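Local coordinates for regulatory protein SdiA (Escherichia coli, PDB 4LFU) that acts as a LuxR-type quorum-sensing receptor and transcription activator that binds various AI-1 autoinducers and raises transcription of the ftsQAZ cell-division genes, at residues A[16-20]-A[164-168]; A[76-82]-A[100-106]; A[114-120]-A[134-140]. All blocks are in the same frame, centred on the assembly; numbering follows the deposited sequence.

Interaction 1: residues A[16-20]-A[164-168]; sequences RFQRM and ALMRL
R167 reaches from the last turn of helix 147-167 to the carbonyl oxygens at the end of helix 6-19 and grips M20 there. Its guanidinium meets M20 O end-on with two nitrogens: NH1 lies 3.0 Å from M20 O and nearly on the line of the C=O bond, while NH2 comes to 2.9 Å from the same M20 O at a slant. M20 O lies close to the guanidinium plane, so the paired bonds fix how the group is rotated. NH2 also makes a weak, bent bond of 3.0 Å to F17 O, again at the edge of the group. Q18 O sits over one guanidinium face, 3.1 Å from R167 NH2 but badly angled for bonding. Three backbone carbonyls thus gather round one cation, which would probably also interact favourably with the negative end of the helix dipole. The side chain gets there by leaving its helix with CG anti to the backbone N (chi1 163°) and then bending at chi3.

Apolar contact is slight, F17 CD1 lying 4.5 Å from A164 CB. Two methyls lie near carbonyl oxygens, A164 CB 3.9 Å from F17 O and L168 CD2 4.1 Å from M20 O. Within helix 6-19's end, M20 CE rests over one face of the F17 ring. Further out, R16 and R19 form salt bridges with E29 and E25 of helix 23-36, which F17 and M20 also touch. The F17 ring packs on L157, E160 and S161, so the end of helix 6-19 lies against both helix 23-36 and helix 147-167.

Interaction 2: residues A[76-82]-A[100-106]; sequences FLAIDPV and FSEAQPL
F76 and L106 form the CH-pi contact of this pairing: L106 CA stands over the centre of the F76 ring, 4.0 Å from its centroid and only 9° off the ring normal. Apolar contacts spread out on that same side of the ring, with F76 CE1 3.8 Å from P105 CB and F76 CD2 3.9 Å from L106 CD2. With CG anti to its backbone N (chi1 -155°), L106 lays CD2 on F76 and CD1 against P81 CD and the D80 carboxylate. I79 fills the middle, its CG1 and CD1 touching A103, P105 and L106. At the other end the P81 and F100 side chains cross at about a right angle, P81 CG coming to 3.5 Å from F100 CD1, and V82 CG2 meets F100 CZ at 3.8 Å.

The polar bonds run within the segments or to partners outside them, not across the contact. D80 OD2 accepts from V82 N at 3.1 Å, from above the carboxylate plane, and D80 OD1 is bound by Y71 and by a tetraethylene glycol molecule, probably from the crystallisation liquor. Q104 NE2 gives S101 O a short, almost straight bond of 2.6 Å. The backbone bond from A103 N to F100 O closes a type I turn whose last residue is the N-cap of helix 104-112. An Asx turn at D80 thus packs against a helix start within the autoinducer-binding domain.

Interaction 3: residues A[114-120]-A[134-140]; sequences GLRRGVT and SFSRCSA
R137 O takes two backbone bonds from consecutive residues, 3.0 Å from R116 N and 3.1 Å from R117 N, and R137 N returns a 2.7 Å bond to R117 O. In the next hydrogen-bonded pair, V119 N to F135 O and F135 N to V119 O are each 2.9 Å. Beyond it the hydroxyls T120 OG1 and S134 OG meet at 2.8 Å, and W95 NE1 gives T120 OG1 a further bond. At the non-hydrogen-bonded pair, G118 CA and S136 CA are just 3.9 Å apart; glycine matters here because a side chain on G118 would run into F135 O.

The other side chains add packing and further bonds. R117, bent at chi2 (-74°), folds back so that NH1 bonds R116 O and A140 CB lies over one face of its guanidinium. R116 turns its CB and CG to A140 and C138 O, while its NH1 is held by L115 O and R111 O. L115 CD2 rests 3.5 Å from S136 OG, whose polar partner is Y63. V119 and F135 lie side by side, V119 CG1 3.9 Å from F135 CB, and both reach M154 of helix 147-167. R137 NH2 bonds E38 O, and its guanidinium makes a cation-pi contact with Y39. R116 and R117 facing R137 make a classic beta bulge at the open end of the antiparallel hairpin formed by strands 117-124 and 130-137.

Interaction 1 opens near the N terminus, at the end of helix 6-19, and closes only at the end of helix 147-167, so its loop holds the five-stranded sheet and both other contacts. Inside it, interaction 2 closes the short loop between residues 82 and 100, which carries strand 92-94, and hands the chain to helix 104-112. Interaction 3 follows in series, closing the hairpin of strands 117-124 and 130-137. Interactions 2 and 3 touch: V82 CG1 lies 3.2 Å from T120 OG1, joining the loop region to the sheet. Interaction 1 stands apart, its nearest atoms about 9 Å from those of interaction 3.

Interaction 1: residues A[16-20]-A[164-168]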
loop_
_atom_site.group_PDB
_atom_site.type_symbol
_atom_site.label_atom_id
_atom_site.label_comp_id
_atom_site.label_asym_id
_atom_site.label_seq_id
_atom_site.Cartn_x
_atom_site.Cartn_y
_atom_site.Cartn_z
ATOM N N ARG A 16 -16.489 -15.867 6.020
ATOM C CA ARG A 16 -15.957 -17.019 5.287
ATOM C C ARG A 16 -14.449 -16.991 5.119
ATOM O O ARG A 16 -13.805 -17.993 5.326
ATOM C CB ARG A 16 -16.623 -17.172 3.922
ATOM C CG ARG A 16 -17.685 -18.242 3.872
ATOM C CD ARG A 16 -18.120 -18.477 2.450
ATOM N NE ARG A 16 -19.575 -18.478 2.361
ATOM C CZ ARG A 16 -20.263 -18.270 1.244
ATOM N NH1 ARG A 16 -19.631 -18.033 0.095
ATOM N NH2 ARG A 16 -21.593 -18.289 1.279
ATOM N N PHE A 17 -13.878 -15.850 4.750
ATOM C CA PHE A 17 -12.415 -15.748 4.593
ATOM C C PHE A 17 -11.673 -15.714 5.920
ATOM O O PHE A 17 -10.540 -16.199 6.012
ATOM C CB PHE A 17 -12.021 -14.550 3.733
ATOM C CG PHE A 17 -12.217 -14.770 2.258
ATOM C CD1 PHE A 17 -11.317 -15.560 1.529
ATOM C CD2 PHE A 17 -13.295 -14.190 1.590
ATOM C CE1 PHE A 17 -11.487 -15.762 0.174
ATOM C CE2 PHE A 17 -13.467 -14.385 0.229
ATOM C CZ PHE A 17 -12.557 -15.173 -0.483
ATOM N N GLN A 18 -12.309 -15.137 6.935
ATOM C CA GLN A 18 -11.787 -15.180 8.309
ATOM C C GLN A 18 -11.578 -16.622 8.792
ATOM O O GLN A 18 -10.540 -16.950 9.362
ATOM C CB GLN A 18 -12.737 -14.461 9.281
ATOM C CG GLN A 18 -12.455 -12.973 9.548
ATOM C CD GLN A 18 -13.614 -12.274 10.305
ATOM O OE1 GLN A 18 -13.958 -11.122 10.013
ATOM N NE2 GLN A 18 -14.225 -12.987 11.267
ATOM N N ARG A 19 -12.559 -17.482 8.539
ATOM C CA ARG A 19 -12.556 -18.830 9.096
ATOM C C ARG A 19 -11.734 -19.874 8.304
ATOM O O ARG A 19 -11.548 -20.996 8.766
ATOM C CB ARG A 19 -14.007 -19.291 9.362
ATOM C CG ARG A 19 -14.536 -20.440 8.492
ATOM C CD ARG A 19 -15.302 -19.951 7.269
ATOM N NE ARG A 19 -15.262 -20.821 6.070
ATOM C CZ ARG A 19 -14.418 -21.838 5.836
ATOM N NH1 ARG A 19 -13.480 -22.191 6.717
ATOM N NH2 ARG A 19 -14.512 -22.518 4.690
ATOM N N MET A 20 -11.225 -19.507 7.127
ATOM C CA MET A 20 -10.461 -20.444 6.297
ATOM C C MET A 20 -9.151 -20.870 6.940
ATOM O O MET A 20 -8.476 -20.057 7.573
ATOM C CB MET A 20 -10.241 -19.873 4.899
ATOM C CG MET A 20 -11.482 -20.043 4.041
ATOM S SD MET A 20 -11.549 -19.012 2.588
ATOM C CE MET A 20 -13.324 -18.916 2.342
ATOM N N ALA A 164 -6.230 -13.486 3.883
ATOM C CA ALA A 164 -6.239 -14.878 4.338
ATOM C C ALA A 164 -4.931 -15.581 4.007
ATOM O O ALA A 164 -4.312 -16.191 4.874
ATOM C CB ALA A 164 -7.417 -15.642 3.746
ATOM N N LEU A 165 -4.491 -15.502 2.757
ATOM C CA LEU A 165 -3.232 -16.161 2.368
ATOM C C LEU A 165 -1.993 -15.606 3.079
ATOM O O LEU A 165 -1.023 -16.323 3.262
ATOM C CB LEU A 165 -3.043 -16.141 0.837
ATOM C CG LEU A 165 -4.047 -16.965 0.013
ATOM C CD1 LEU A 165 -4.164 -16.423 -1.406
ATOM C CD2 LEU A 165 -3.674 -18.430 -0.002
ATOM N N MET A 166 -2.020 -14.324 3.445
ATOM C CA MET A 166 -0.957 -13.729 4.256
ATOM C C MET A 166 -0.970 -14.297 5.670
ATOM O O MET A 166 0.081 -14.665 6.188
ATOM C CB MET A 166 -1.052 -12.201 4.288
ATOM C CG MET A 166 -0.266 -11.523 3.159
ATOM S SD MET A 166 -0.240 -9.726 3.286
ATOM C CE MET A 166 1.247 -9.452 4.245
ATOM N N ARG A 167 -2.163 -14.378 6.267
ATOM C CA ARG A 167 -2.372 -15.009 7.577
ATOM C C ARG A 167 -1.897 -16.462 7.606
ATOM O O ARG A 167 -1.306 -16.886 8.582
ATOM C CB ARG A 167 -3.853 -14.929 7.985
ATOM C CG ARG A 167 -4.240 -15.888 9.110
ATOM C CD ARG A 167 -5.635 -15.583 9.674
ATOM N NE ARG A 167 -6.711 -15.827 8.711
ATOM C CZ ARG A 167 -7.135 -17.035 8.342
ATOM N NH1 ARG A 167 -6.571 -18.124 8.846
ATOM N NH2 ARG A 167 -8.120 -17.154 7.461
ATOM N N LEU A 168 -2.142 -17.191 6.515
ATOM C CA LEU A 168 -1.751 -18.594 6.354
ATOM C C LEU A 168 -0.314 -18.740 5.881
ATOM O O LEU A 168 0.096 -19.821 5.457
ATOM C CB LEU A 168 -2.699 -19.310 5.379
ATOM C CG LEU A 168 -4.192 -19.337 5.753
ATOM C CD1 LEU A 168 -5.079 -19.881 4.645
ATOM C CD2 LEU A 168 -4.410 -20.151 7.009
#

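Interaction 2: residues A[76-82]-A[100-106]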
loop_
_atom_site.group_PDB
_atom_site.type_symbol
_atom_site.label_atom_id
_atom_site.label_comp_id
_atom_site.label_asym_id
_atom_site.label_seq_id
_atom_site.Cartn_x
_atom_site.Cartn_y
_atom_site.Cartn_z
ATOM N N PHE A 76 4.578 -13.740 -22.218
ATOM C CA PHE A 76 3.472 -12.797 -22.260
ATOM C C PHE A 76 3.448 -11.925 -21.028
ATOM O O PHE A 76 2.735 -10.951 -21.005
ATOM C CB PHE A 76 2.119 -13.505 -22.412
ATOM C CG PHE A 76 1.857 -14.073 -23.791
ATOM C CD1 PHE A 76 2.506 -13.569 -24.920
ATOM C CD2 PHE A 76 0.917 -15.086 -23.965
ATOM C CE1 PHE A 76 2.226 -14.089 -26.211
ATOM C CE2 PHE A 76 0.634 -15.613 -25.247
ATOM C CZ PHE A 76 1.299 -15.110 -26.361
ATOM N N LEU A 77 4.207 -12.285 -19.995
ATOM C CA LEU A 77 4.223 -11.513 -18.734
ATOM C C LEU A 77 4.784 -10.107 -18.967
ATOM O O LEU A 77 4.262 -9.123 -18.425
ATOM C CB LEU A 77 4.991 -12.266 -17.622
ATOM C CG LEU A 77 5.224 -11.557 -16.273
ATOM C CD1 LEU A 77 3.898 -11.266 -15.547
ATOM C CD2 LEU A 77 6.190 -12.370 -15.370
ATOM N N ALA A 78 5.816 -10.037 -19.814
ATOM C CA ALA A 78 6.437 -8.768 -20.253
ATOM C C ALA A 78 5.484 -7.761 -20.918
ATOM O O ALA A 78 5.685 -6.547 -20.794
ATOM C CB ALA A 78 7.630 -9.039 -21.196
ATOM N N ILE A 79 4.473 -8.259 -21.632
ATOM C CA ILE A 79 3.516 -7.387 -22.342
ATOM C C ILE A 79 2.109 -7.335 -21.717
ATOM O O ILE A 79 1.255 -6.581 -22.175
ATOM C CB ILE A 79 3.407 -7.791 -23.847
ATOM C CG1 ILE A 79 2.768 -9.194 -24.009
ATOM C CG2 ILE A 79 4.779 -7.694 -24.495
ATOM C CD1 ILE A 79 2.751 -9.746 -25.459
ATOM N N ASP A 80 1.864 -8.142 -20.683
ATOM C CA ASP A 80 0.508 -8.317 -20.148
ATOM C C ASP A 80 -0.015 -7.058 -19.445
ATOM O O ASP A 80 0.421 -6.736 -18.342
ATOM C CB ASP A 80 0.426 -9.530 -19.237
ATOM C CG ASP A 80 -0.993 -9.881 -18.850
ATOM O OD1 ASP A 80 -1.193 -10.913 -18.174
ATOM O OD2 ASP A 80 -1.921 -9.138 -19.209
ATOM N N PRO A 81 -0.995 -6.373 -20.076
ATOM C CA PRO A 81 -1.446 -5.055 -19.606
ATOM C C PRO A 81 -2.352 -5.140 -18.381
ATOM O O PRO A 81 -2.577 -4.144 -17.686
ATOM C CB PRO A 81 -2.219 -4.508 -20.808
ATOM C CG PRO A 81 -2.668 -5.733 -21.572
ATOM C CD PRO A 81 -1.751 -6.843 -21.258
ATOM N N VAL A 82 -2.848 -6.338 -18.125
ATOM C CA VAL A 82 -3.777 -6.621 -17.040
ATOM C C VAL A 82 -3.047 -6.613 -15.673
ATOM O O VAL A 82 -3.684 -6.575 -14.614
ATOM C CB VAL A 82 -4.521 -7.956 -17.402
ATOM C CG1 VAL A 82 -4.902 -8.780 -16.214
ATOM C CG2 VAL A 82 -5.701 -7.662 -18.348
ATOM N N PHE A 100 -5.095 -3.982 -25.135
ATOM C CA PHE A 100 -4.157 -4.955 -25.683
ATOM C C PHE A 100 -3.436 -4.542 -26.954
ATOM O O PHE A 100 -2.798 -5.376 -27.588
ATOM C CB PHE A 100 -4.871 -6.299 -25.871
ATOM C CG PHE A 100 -5.352 -6.909 -24.568
ATOM C CD1 PHE A 100 -4.520 -7.744 -23.828
ATOM C CD2 PHE A 100 -6.624 -6.623 -24.079
ATOM C CE1 PHE A 100 -4.956 -8.293 -22.620
ATOM C CE2 PHE A 100 -7.071 -7.156 -22.881
ATOM C CZ PHE A 100 -6.240 -8.004 -22.142
ATOM N N SER A 101 -3.484 -3.258 -27.310
ATOM C CA SER A 101 -2.907 -2.798 -28.581
ATOM C C SER A 101 -1.388 -2.910 -28.641
ATOM O O SER A 101 -0.802 -2.985 -29.734
ATOM C CB SER A 101 -3.339 -1.366 -28.887
ATOM O OG SER A 101 -2.721 -0.439 -28.004
ATOM N N GLU A 102 -0.762 -2.923 -27.464
ATOM C CA GLU A 102 0.683 -3.169 -27.330
ATOM C C GLU A 102 0.967 -4.601 -26.850
ATOM O O GLU A 102 2.116 -4.948 -26.558
ATOM C CB GLU A 102 1.333 -2.143 -26.372
ATOM C CG GLU A 102 1.748 -0.798 -27.038
ATOM C CD GLU A 102 0.680 0.300 -26.923
ATOM O OE1 GLU A 102 0.765 1.302 -27.693
ATOM O OE2 GLU A 102 -0.243 0.167 -26.067
ATOM N N ALA A 103 -0.084 -5.423 -26.783
ATOM C CA ALA A 103 0.033 -6.827 -26.352
ATOM C C ALA A 103 -0.705 -7.760 -27.311
ATOM O O ALA A 103 -1.333 -8.739 -26.900
ATOM C CB ALA A 103 -0.500 -6.985 -24.934
ATOM N N GLN A 104 -0.626 -7.445 -28.594
ATOM C CA GLN A 104 -1.373 -8.161 -29.647
ATOM C C GLN A 104 -1.128 -9.683 -29.727
ATOM O O GLN A 104 -2.093 -10.428 -29.922
ATOM C CB GLN A 104 -1.170 -7.478 -31.005
ATOM C CG GLN A 104 -1.665 -6.023 -30.995
ATOM C CD GLN A 104 -1.334 -5.256 -32.264
ATOM O OE1 GLN A 104 -1.413 -5.785 -33.373
ATOM N NE2 GLN A 104 -0.973 -3.992 -32.102
ATOM N N PRO A 105 0.137 -10.160 -29.538
ATOM C CA PRO A 105 0.318 -11.616 -29.453
ATOM C C PRO A 105 -0.505 -12.273 -28.350
ATOM O O PRO A 105 -1.012 -13.369 -28.550
ATOM C CB PRO A 105 1.823 -11.768 -29.162
ATOM C CG PRO A 105 2.433 -10.564 -29.763
ATOM C CD PRO A 105 1.445 -9.470 -29.427
ATOM N N LEU A 106 -0.659 -11.596 -27.213
ATOM C CA LEU A 106 -1.425 -12.132 -26.075
ATOM C C LEU A 106 -2.922 -12.184 -26.392
ATOM O O LEU A 106 -3.595 -13.181 -26.121
ATOM C CB LEU A 106 -1.194 -11.265 -24.814
ATOM C CG LEU A 106 -1.352 -11.808 -23.382
ATOM C CD1 LEU A 106 -1.723 -10.666 -22.419
ATOM C CD2 LEU A 106 -2.319 -12.978 -23.237
#

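Interaction 3: residues A[114-120]-A[134-140]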
loop_
_atom_site.group_PDB
_atom_site.type_symbol
_atom_site.label_atom_id
_atom_site.label_comp_id
_atom_site.label_asym_id
_atom_site.label_seq_id
_atom_site.Cartn_x
_atom_site.Cartn_y
_atom_site.Cartn_z
ATOM N N GLY A 114 -10.381 -19.187 -27.200
ATOM C CA GLY A 114 -11.776 -19.069 -26.807
ATOM C C GLY A 114 -12.139 -18.006 -25.794
ATOM O O GLY A 114 -13.313 -17.866 -25.473
ATOM N N LEU A 115 -11.160 -17.262 -25.278
ATOM C CA LEU A 115 -11.446 -16.148 -24.355
ATOM C C LEU A 115 -12.057 -14.932 -25.064
ATOM O O LEU A 115 -11.560 -14.482 -26.106
ATOM C CB LEU A 115 -10.191 -15.698 -23.586
ATOM C CG LEU A 115 -9.685 -16.379 -22.310
ATOM C CD1 LEU A 115 -8.561 -15.526 -21.721
ATOM C CD2 LEU A 115 -10.792 -16.616 -21.273
ATOM N N ARG A 116 -13.100 -14.374 -24.458
ATOM C CA ARG A 116 -13.793 -13.203 -25.027
ATOM C C ARG A 116 -13.842 -11.983 -24.091
ATOM O O ARG A 116 -13.779 -10.859 -24.549
ATOM C CB ARG A 116 -15.222 -13.589 -25.502
ATOM C CG ARG A 116 -15.271 -14.581 -26.720
ATOM C CD ARG A 116 -14.669 -13.983 -28.005
ATOM N NE ARG A 116 -14.678 -14.915 -29.146
ATOM C CZ ARG A 116 -13.637 -15.654 -29.549
ATOM N NH1 ARG A 116 -12.475 -15.594 -28.912
ATOM N NH2 ARG A 116 -13.755 -16.471 -30.597
ATOM N N ARG A 117 -13.957 -12.216 -22.787
ATOM C CA ARG A 117 -14.289 -11.162 -21.823
ATOM C C ARG A 117 -13.626 -11.446 -20.471
ATOM O O ARG A 117 -13.373 -12.608 -20.118
ATOM C CB ARG A 117 -15.826 -11.053 -21.626
ATOM C CG ARG A 117 -16.685 -10.720 -22.880
ATOM C CD ARG A 117 -16.587 -9.251 -23.328
ATOM N NE ARG A 117 -17.468 -8.958 -24.467
ATOM C CZ ARG A 117 -17.138 -9.046 -25.763
ATOM N NH1 ARG A 117 -15.926 -9.434 -26.151
ATOM N NH2 ARG A 117 -18.039 -8.754 -26.697
ATOM N N GLY A 118 -13.336 -10.381 -19.727
ATOM C CA GLY A 118 -12.827 -10.518 -18.366
ATOM C C GLY A 118 -12.706 -9.199 -17.638
ATOM O O GLY A 118 -13.025 -8.154 -18.168
ATOM N N VAL A 119 -12.209 -9.265 -16.416
ATOM C CA VAL A 119 -12.128 -8.115 -15.547
ATOM C C VAL A 119 -10.972 -8.340 -14.553
ATOM O O VAL A 119 -10.704 -9.470 -14.161
ATOM C CB VAL A 119 -13.491 -7.917 -14.837
ATOM C CG1 VAL A 119 -13.853 -9.137 -13.990
ATOM C CG2 VAL A 119 -13.515 -6.624 -14.015
ATOM N N THR A 120 -10.273 -7.291 -14.160
ATOM C CA THR A 120 -9.240 -7.453 -13.128
ATOM C C THR A 120 -9.437 -6.454 -11.979
ATOM O O THR A 120 -9.795 -5.296 -12.196
ATOM C CB THR A 120 -7.816 -7.358 -13.729
ATOM O OG1 THR A 120 -7.744 -8.231 -14.855
ATOM C CG2 THR A 120 -6.727 -7.769 -12.720
ATOM N N SER A 134 -8.114 -11.673 -11.442
ATOM C CA SER A 134 -8.765 -11.612 -12.753
ATOM C C SER A 134 -9.845 -12.650 -12.845
ATOM O O SER A 134 -9.662 -13.754 -12.372
ATOM C CB SER A 134 -7.767 -11.912 -13.842
ATOM O OG SER A 134 -6.945 -10.803 -14.080
ATOM N N PHE A 135 -10.979 -12.279 -13.424
ATOM C CA PHE A 135 -11.997 -13.247 -13.860
ATOM C C PHE A 135 -12.095 -13.192 -15.379
ATOM O O PHE A 135 -11.986 -12.126 -15.969
ATOM C CB PHE A 135 -13.377 -12.918 -13.283
ATOM C CG PHE A 135 -13.495 -13.090 -11.780
ATOM C CD1 PHE A 135 -12.714 -14.016 -11.092
ATOM C CD2 PHE A 135 -14.422 -12.340 -11.063
ATOM C CE1 PHE A 135 -12.832 -14.173 -9.718
ATOM C CE2 PHE A 135 -14.562 -12.515 -9.685
ATOM C CZ PHE A 135 -13.758 -13.433 -9.019
ATOM N N SER A 136 -12.296 -14.334 -16.019
ATOM C CA SER A 136 -12.457 -14.339 -17.474
ATOM C C SER A 136 -13.529 -15.310 -17.937
ATOM O O SER A 136 -13.902 -16.212 -17.230
ATOM C CB SER A 136 -11.130 -14.598 -18.198
ATOM O OG SER A 136 -10.640 -15.883 -17.902
ATOM N N ARG A 137 -13.996 -15.104 -19.150
ATOM C CA ARG A 137 -15.140 -15.797 -19.682
ATOM C C ARG A 137 -14.924 -16.050 -21.176
ATOM O O ARG A 137 -14.377 -15.192 -21.911
ATOM C CB ARG A 137 -16.371 -14.919 -19.462
ATOM C CG ARG A 137 -17.669 -15.616 -19.645
ATOM C CD ARG A 137 -18.782 -14.870 -18.946
ATOM N NE ARG A 137 -18.859 -13.471 -19.323
ATOM C CZ ARG A 137 -19.260 -12.502 -18.503
ATOM N NH1 ARG A 137 -19.301 -11.246 -18.936
ATOM N NH2 ARG A 137 -19.612 -12.778 -17.247
ATOM N N CYS A 138 -15.375 -17.222 -21.613
ATOM C CA CYS A 138 -15.307 -17.614 -23.018
ATOM C C CYS A 138 -16.484 -17.111 -23.837
ATOM O O CYS A 138 -16.498 -17.277 -25.051
ATOM C CB CYS A 138 -15.195 -19.135 -23.146
ATOM S SG CYS A 138 -13.698 -19.806 -22.375
ATOM N N SER A 139 -17.463 -16.497 -23.175
ATOM C CA SER A 139 -18.698 -16.060 -23.826
ATOM C C SER A 139 -18.757 -14.550 -23.995
ATOM O O SER A 139 -18.532 -13.789 -23.060
ATOM C CB SER A 139 -19.933 -16.564 -23.065
ATOM O OG SER A 139 -21.076 -15.775 -23.378
ATOM N N ALA A 140 -19.076 -14.140 -25.213
ATOM C CA ALA A 140 -19.097 -12.735 -25.593
ATOM C C ALA A 140 -20.479 -12.124 -25.358
ATOM O O ALA A 140 -20.726 -10.975 -25.739
ATOM C CB ALA A 140 -18.682 -12.582 -27.064
#